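Local coordinates for glucose-binding protein (Thermus thermophilus HB27, PDB 2B3F), which binds glucose or galactose and probably delivers the sugar to a binding-protein-dependent transport system, at residues A19-Y24 with V33-V38; L161-N166 with Q170-S175. All blocks are in the same frame, centred on the assembly; numbering follows the deposited sequence.

Contact 1. Residues A19-Y24 with V33-V38; sequences ALIRLY and VINATV
Ile21 of helix 15-27 lies against Val33 and Asn35 of strand 32-37, the helix-to-second-strand packing of a beta-alpha-beta unit whose first strand, 2-7, runs parallel to 32-37. The axes of segments 19-24 and 33-37 run nearly antiparallel, at 167°, and come within 10.5 Å. Both branches of Ile21 are used: its methyl CG2 sits 3.8 Å from Val33 CG1, while the longer arm carries CD1 toward the same Val33 methyl and on to Asn35. That arm reaches the strand because CG1 of Ile21 stands anti to the carbonyl carbon (chi1 -71°) and the chain then runs extended to CD1. The other Val33 methyl, CG2, approaches the Tyr24 ring obliquely at CD2, 4.0 Å away, and the same ring also meets that of Tyr28. An alanine at Ile21 is likely to open a gap between helix and strand and take from Val33 CG1 and Asn35 the methyl groups they rest on. The Tyr24 hydroxyl is hydrogen-bonded to the backbone O of Asn291. The Asn35 side chain crosses Ile21 at about a right angle and lays its amide against a methyl, ND2 standing 4.0 Å from Ile21 CD1 in a van der Waals contact.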
loop_
_atom_site.group_PDB
_atom_site.type_symbol
_atom_site.label_atom_id
_atom_site.label_comp_id
_atom_site.label_asym_id
_atom_site.label_seq_id
_atom_site.Cartn_x
_atom_site.Cartn_y
_atom_site.Cartn_z
ATOM N N ALA A 19 6.805 17.240 -6.327
ATOM C CA ALA A 19 6.797 18.341 -5.355
ATOM C C ALA A 19 7.997 18.225 -4.409
ATOM O O ALA A 19 8.658 19.229 -4.108
ATOM C CB ALA A 19 5.505 18.348 -4.580
ATOM N N LEU A 20 8.293 17.012 -3.938
ATOM C CA LEU A 20 9.496 16.804 -3.116
ATOM C C LEU A 20 10.775 17.122 -3.865
ATOM O O LEU A 20 11.708 17.693 -3.294
ATOM C CB LEU A 20 9.585 15.365 -2.611
ATOM C CG LEU A 20 8.642 15.053 -1.479
ATOM C CD1 LEU A 20 8.640 13.547 -1.223
ATOM C CD2 LEU A 20 9.026 15.817 -0.186
ATOM N N ILE A 21 10.841 16.718 -5.127
ATOM C CA ILE A 21 12.024 16.959 -5.926
ATOM C C ILE A 21 12.237 18.470 -6.124
ATOM O O ILE A 21 13.365 18.939 -6.060
ATOM C CB ILE A 21 11.954 16.211 -7.277
ATOM C CG1 ILE A 21 12.108 14.707 -7.010
ATOM C CG2 ILE A 21 13.055 16.699 -8.240
ATOM C CD1 ILE A 21 11.932 13.813 -8.206
ATOM N N ARG A 22 11.156 19.208 -6.337
ATOM C CA ARG A 22 11.242 20.667 -6.492
ATOM C C ARG A 22 11.776 21.310 -5.215
ATOM O O ARG A 22 12.640 22.181 -5.280
ATOM C CB ARG A 22 9.892 21.274 -6.864
ATOM C CG ARG A 22 9.539 21.055 -8.330
ATOM C CD ARG A 22 8.410 21.962 -8.797
ATOM N NE ARG A 22 7.149 21.645 -8.137
ATOM C CZ ARG A 22 6.361 20.616 -8.463
ATOM N NH1 ARG A 22 6.688 19.774 -9.440
ATOM N NH2 ARG A 22 5.244 20.430 -7.795
ATOM N N LEU A 23 11.260 20.863 -4.071
ATOM C CA LEU A 23 11.773 21.279 -2.768
ATOM C C LEU A 23 13.264 20.972 -2.616
ATOM O O LEU A 23 14.048 21.803 -2.148
ATOM C CB LEU A 23 11.008 20.571 -1.666
ATOM C CG LEU A 23 10.648 21.381 -0.443
ATOM C CD1 LEU A 23 9.616 22.451 -0.809
ATOM C CD2 LEU A 23 10.083 20.468 0.604
ATOM N N TYR A 24 13.665 19.771 -3.003
ATOM C CA TYR A 24 15.070 19.377 -2.919
ATOM C C TYR A 24 15.969 20.292 -3.775
ATOM O O TYR A 24 17.036 20.730 -3.322
ATOM C CB TYR A 24 15.239 17.911 -3.355
ATOM C CG TYR A 24 16.641 17.368 -3.195
ATOM C CD1 TYR A 24 17.046 16.766 -2.008
ATOM C CD2 TYR A 24 17.577 17.475 -4.221
ATOM C CE1 TYR A 24 18.344 16.262 -1.853
ATOM C CE2 TYR A 24 18.882 16.963 -4.069
ATOM C CZ TYR A 24 19.261 16.375 -2.882
ATOM O OH TYR A 24 20.539 15.866 -2.755
ATOM N N VAL A 33 18.753 16.026 -10.539
ATOM C CA VAL A 33 17.958 14.929 -9.986
ATOM C C VAL A 33 17.396 14.067 -11.103
ATOM O O VAL A 33 16.663 14.563 -11.975
ATOM C CB VAL A 33 16.812 15.453 -9.120
ATOM C CG1 VAL A 33 16.006 14.292 -8.528
ATOM C CG2 VAL A 33 17.356 16.359 -8.011
ATOM N N ILE A 34 17.787 12.793 -11.085
ATOM C CA ILE A 34 17.311 11.793 -12.033
ATOM C C ILE A 34 16.115 11.090 -11.380
ATOM O O ILE A 34 16.262 10.413 -10.383
ATOM C CB ILE A 34 18.407 10.786 -12.428
ATOM C CG1 ILE A 34 19.576 11.511 -13.089
ATOM C CG2 ILE A 34 17.881 9.761 -13.412
ATOM C CD1 ILE A 34 20.697 11.788 -12.201
ATOM N N ASN A 35 14.937 11.312 -11.952
ATOM C CA ASN A 35 13.701 10.723 -11.467
ATOM C C ASN A 35 13.531 9.387 -12.182
ATOM O O ASN A 35 12.952 9.318 -13.261
ATOM C CB ASN A 35 12.528 11.659 -11.717
ATOM C CG ASN A 35 11.227 11.142 -11.100
ATOM O OD1 ASN A 35 11.206 10.067 -10.509
ATOM N ND2 ASN A 35 10.153 11.907 -11.228
ATOM N N ALA A 36 14.065 8.336 -11.570
ATOM C CA ALA A 36 14.143 7.003 -12.184
ATOM C C ALA A 36 12.940 6.160 -11.781
ATOM O O ALA A 36 13.040 5.306 -10.912
ATOM C CB ALA A 36 15.422 6.329 -11.776
ATOM N N THR A 37 11.800 6.410 -12.421
ATOM C CA THR A 37 10.596 5.632 -12.169
ATOM C C THR A 37 10.533 4.361 -13.025
ATOM O O THR A 37 10.928 4.359 -14.201
ATOM C CB THR A 37 9.345 6.446 -12.450
ATOM O OG1 THR A 37 9.453 7.031 -13.759
ATOM C CG2 THR A 37 9.175 7.542 -11.396
ATOM N N VAL A 38 10.067 3.287 -12.408
ATOM C CA VAL A 38 9.748 2.039 -13.107
ATOM C C VAL A 38 8.245 1.916 -13.040
ATOM O O VAL A 38 7.677 1.752 -11.974
ATOM C CB VAL A 38 10.429 0.803 -12.498
ATOM C CG1 VAL A 38 9.979 -0.466 -13.213
ATOM C CG2 VAL A 38 11.930 0.950 -12.566
#

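Contact 2. Residues L161-N166 with Q170-S175; sequences LALGEN and QHLWES
The side-chain amides of Asn166 and Gln170 cross at a slant and are joined by one hydrogen bond, NE2 of Gln170 donating to OD1 of Asn166 at 2.8 Å. Their planes are turned 75° apart; the acceptor lies almost in the plane of the Gln170 amide, whereas the donor is tilted 18° from the carbonyl plane of Asn166. Helix 354-370 also touches both residues, with Phe360 against Gln170 and Met364 against Asn166, and Asn166 ND2 is hydrogen-bonded to Gly361 O, so both polar ends of the Asn166 amide are held and its rotation is probably fixed. A second link runs through the backbone, Gln170 N to Asn166 O at 3.1 Å, the i to i+4 bond of the first turn of helix 166-190. Glu165 is its N-cap residue.

Further along, the contact is apolar. With CG anti to the backbone N (chi1 174°), Leu172 extends its CD2 to two leucines at once: Leu161 CD2 meets it tip to tip at 4.0 Å, and Leu163 CD1 comes across at about a right angle. Val211 of helix 199-212 touches both Leu161 and Leu172, so this buried cluster lies where edge strand 161-162 of the four-stranded sheet and helices 166-190 and 199-212 come together.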
loop_
_atom_site.group_PDB
_atom_site.type_symbol
_atom_site.label_atom_id
_atom_site.label_comp_id
_atom_site.label_asym_id
_atom_site.label_seq_id
_atom_site.Cartn_x
_atom_site.Cartn_y
_atom_site.Cartn_z
ATOM N N LEU A 161 -18.800 -4.129 -8.301
ATOM C CA LEU A 161 -17.432 -3.991 -7.765
ATOM C C LEU A 161 -16.441 -3.741 -8.890
ATOM O O LEU A 161 -16.373 -4.511 -9.850
ATOM C CB LEU A 161 -17.034 -5.233 -6.968
ATOM C CG LEU A 161 -15.607 -5.206 -6.387
ATOM C CD1 LEU A 161 -15.473 -4.075 -5.391
ATOM C CD2 LEU A 161 -15.268 -6.532 -5.749
ATOM N N ALA A 162 -15.684 -2.648 -8.773
ATOM C CA ALA A 162 -14.585 -2.344 -9.676
ATOM C C ALA A 162 -13.353 -3.097 -9.196
ATOM O O ALA A 162 -13.097 -3.164 -7.984
ATOM C CB ALA A 162 -14.306 -0.840 -9.713
ATOM N N LEU A 163 -12.621 -3.672 -10.136
ATOM C CA LEU A 163 -11.418 -4.441 -9.846
ATOM C C LEU A 163 -10.464 -4.378 -11.043
ATOM O O LEU A 163 -10.915 -4.222 -12.187
ATOM C CB LEU A 163 -11.818 -5.872 -9.515
ATOM C CG LEU A 163 -10.784 -6.852 -8.986
ATOM C CD1 LEU A 163 -10.179 -6.352 -7.698
ATOM C CD2 LEU A 163 -11.465 -8.182 -8.795
ATOM N N GLY A 164 -9.156 -4.455 -10.783
ATOM C CA GLY A 164 -8.136 -4.423 -11.822
ATOM C C GLY A 164 -7.237 -5.656 -11.839
ATOM O O GLY A 164 -7.630 -6.770 -11.440
ATOM N N GLU A 165 -5.999 -5.416 -12.249
ATOM C CA GLU A 165 -4.989 -6.435 -12.443
ATOM C C GLU A 165 -4.658 -7.239 -11.170
ATOM O O GLU A 165 -5.078 -6.905 -10.052
ATOM C CB GLU A 165 -3.715 -5.806 -13.022
ATOM C CG GLU A 165 -3.005 -4.808 -12.078
ATOM C CD GLU A 165 -1.712 -4.290 -12.647
ATOM O OE1 GLU A 165 -0.854 -5.129 -13.026
ATOM O OE2 GLU A 165 -1.533 -3.053 -12.703
ATOM N N ASN A 166 -3.888 -8.304 -11.369
ATOM C CA ASN A 166 -3.598 -9.274 -10.331
ATOM C C ASN A 166 -3.314 -8.665 -8.957
ATOM O O ASN A 166 -3.954 -9.056 -7.981
ATOM C CB ASN A 166 -2.431 -10.166 -10.768
ATOM C CG ASN A 166 -2.023 -11.177 -9.714
ATOM O OD1 ASN A 166 -1.261 -10.846 -8.812
ATOM N ND2 ASN A 166 -2.435 -12.447 -9.888
ATOM N N GLN A 170 -5.211 -9.272 -5.153
ATOM C CA GLN A 170 -4.543 -9.554 -3.879
ATOM C C GLN A 170 -4.914 -8.490 -2.849
ATOM O O GLN A 170 -5.164 -8.804 -1.690
ATOM C CB GLN A 170 -3.042 -9.566 -4.048
ATOM C CG GLN A 170 -2.456 -10.623 -5.015
ATOM C CD GLN A 170 -0.944 -10.542 -5.033
ATOM O OE1 GLN A 170 -0.317 -10.492 -3.974
ATOM N NE2 GLN A 170 -0.350 -10.504 -6.218
ATOM N N HIS A 171 -4.939 -7.234 -3.295
ATOM C CA HIS A 171 -5.298 -6.098 -2.460
ATOM C C HIS A 171 -6.690 -6.257 -1.874
ATOM O O HIS A 171 -6.895 -6.082 -0.688
ATOM C CB HIS A 171 -5.205 -4.786 -3.234
ATOM C CG HIS A 171 -5.297 -3.590 -2.348
ATOM N ND1 HIS A 171 -4.192 -2.851 -1.979
ATOM C CD2 HIS A 171 -6.360 -3.043 -1.712
ATOM C CE1 HIS A 171 -4.580 -1.885 -1.161
ATOM N NE2 HIS A 171 -5.891 -1.972 -0.992
ATOM N N LEU A 172 -7.648 -6.596 -2.732
ATOM C CA LEU A 172 -8.992 -6.908 -2.271
ATOM C C LEU A 172 -8.984 -8.062 -1.256
ATOM O O LEU A 172 -9.634 -7.983 -0.208
ATOM C CB LEU A 172 -9.840 -7.304 -3.463
ATOM C CG LEU A 172 -11.232 -7.801 -3.165
ATOM C CD1 LEU A 172 -12.077 -6.742 -2.451
ATOM C CD2 LEU A 172 -11.840 -8.207 -4.532
ATOM N N TRP A 173 -8.229 -9.113 -1.559
ATOM C CA TRP A 173 -8.142 -10.286 -0.696
ATOM C C TRP A 173 -7.682 -9.923 0.728
ATOM O O TRP A 173 -8.240 -10.416 1.683
ATOM C CB TRP A 173 -7.198 -11.344 -1.267
ATOM C CG TRP A 173 -7.134 -12.608 -0.444
ATOM C CD1 TRP A 173 -7.939 -13.719 -0.566
ATOM C CD2 TRP A 173 -6.224 -12.905 0.637
ATOM N NE1 TRP A 173 -7.589 -14.667 0.360
ATOM C CE2 TRP A 173 -6.539 -14.207 1.110
ATOM C CE3 TRP A 173 -5.180 -12.201 1.246
ATOM C CZ2 TRP A 173 -5.837 -14.817 2.157
ATOM C CZ3 TRP A 173 -4.486 -12.800 2.284
ATOM C CH2 TRP A 173 -4.824 -14.100 2.737
ATOM N N GLU A 174 -6.705 -9.028 0.873
ATOM C CA GLU A 174 -6.209 -8.750 2.245
ATOM C C GLU A 174 -7.277 -8.048 3.087
ATOM O O GLU A 174 -7.355 -8.261 4.295
ATOM C CB GLU A 174 -4.850 -8.057 2.283
ATOM C CG GLU A 174 -4.747 -6.650 1.753
ATOM C CD GLU A 174 -3.308 -6.120 1.832
ATOM O OE1 GLU A 174 -2.364 -6.945 1.982
ATOM O OE2 GLU A 174 -3.130 -4.891 1.717
ATOM N N SER A 175 -8.122 -7.241 2.456
ATOM C CA SER A 175 -9.288 -6.666 3.166
ATOM C C SER A 175 -10.283 -7.754 3.577
ATOM O O SER A 175 -10.756 -7.791 4.716
ATOM C CB SER A 175 -10.003 -5.614 2.343
ATOM O OG SER A 175 -9.442 -4.326 2.528
#

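In the fold
Contact 1 and contact 2 lie on opposite sides of the chain's centre, their centres 29 Å apart and their nearest atoms about 10 Å apart, so they do not touch. They follow one another along the chain and belong to different sheets: 33-37 to the larger mixed sheet, 161-162 to the four-stranded one. The bound galactose is comparably far from both, about 12 Å from the side chain of Asn35 and about 11 Å from that of Gln170. The side chain of Asn35 is about 6 Å from that of Trp9, and that of Gln170 about 8 Å from that of Ala42, both galactose-binding residues. His171, next to Gln170, is hydrogen-bonded to pocket residue His348, linking helix 166-190 to the sugar site.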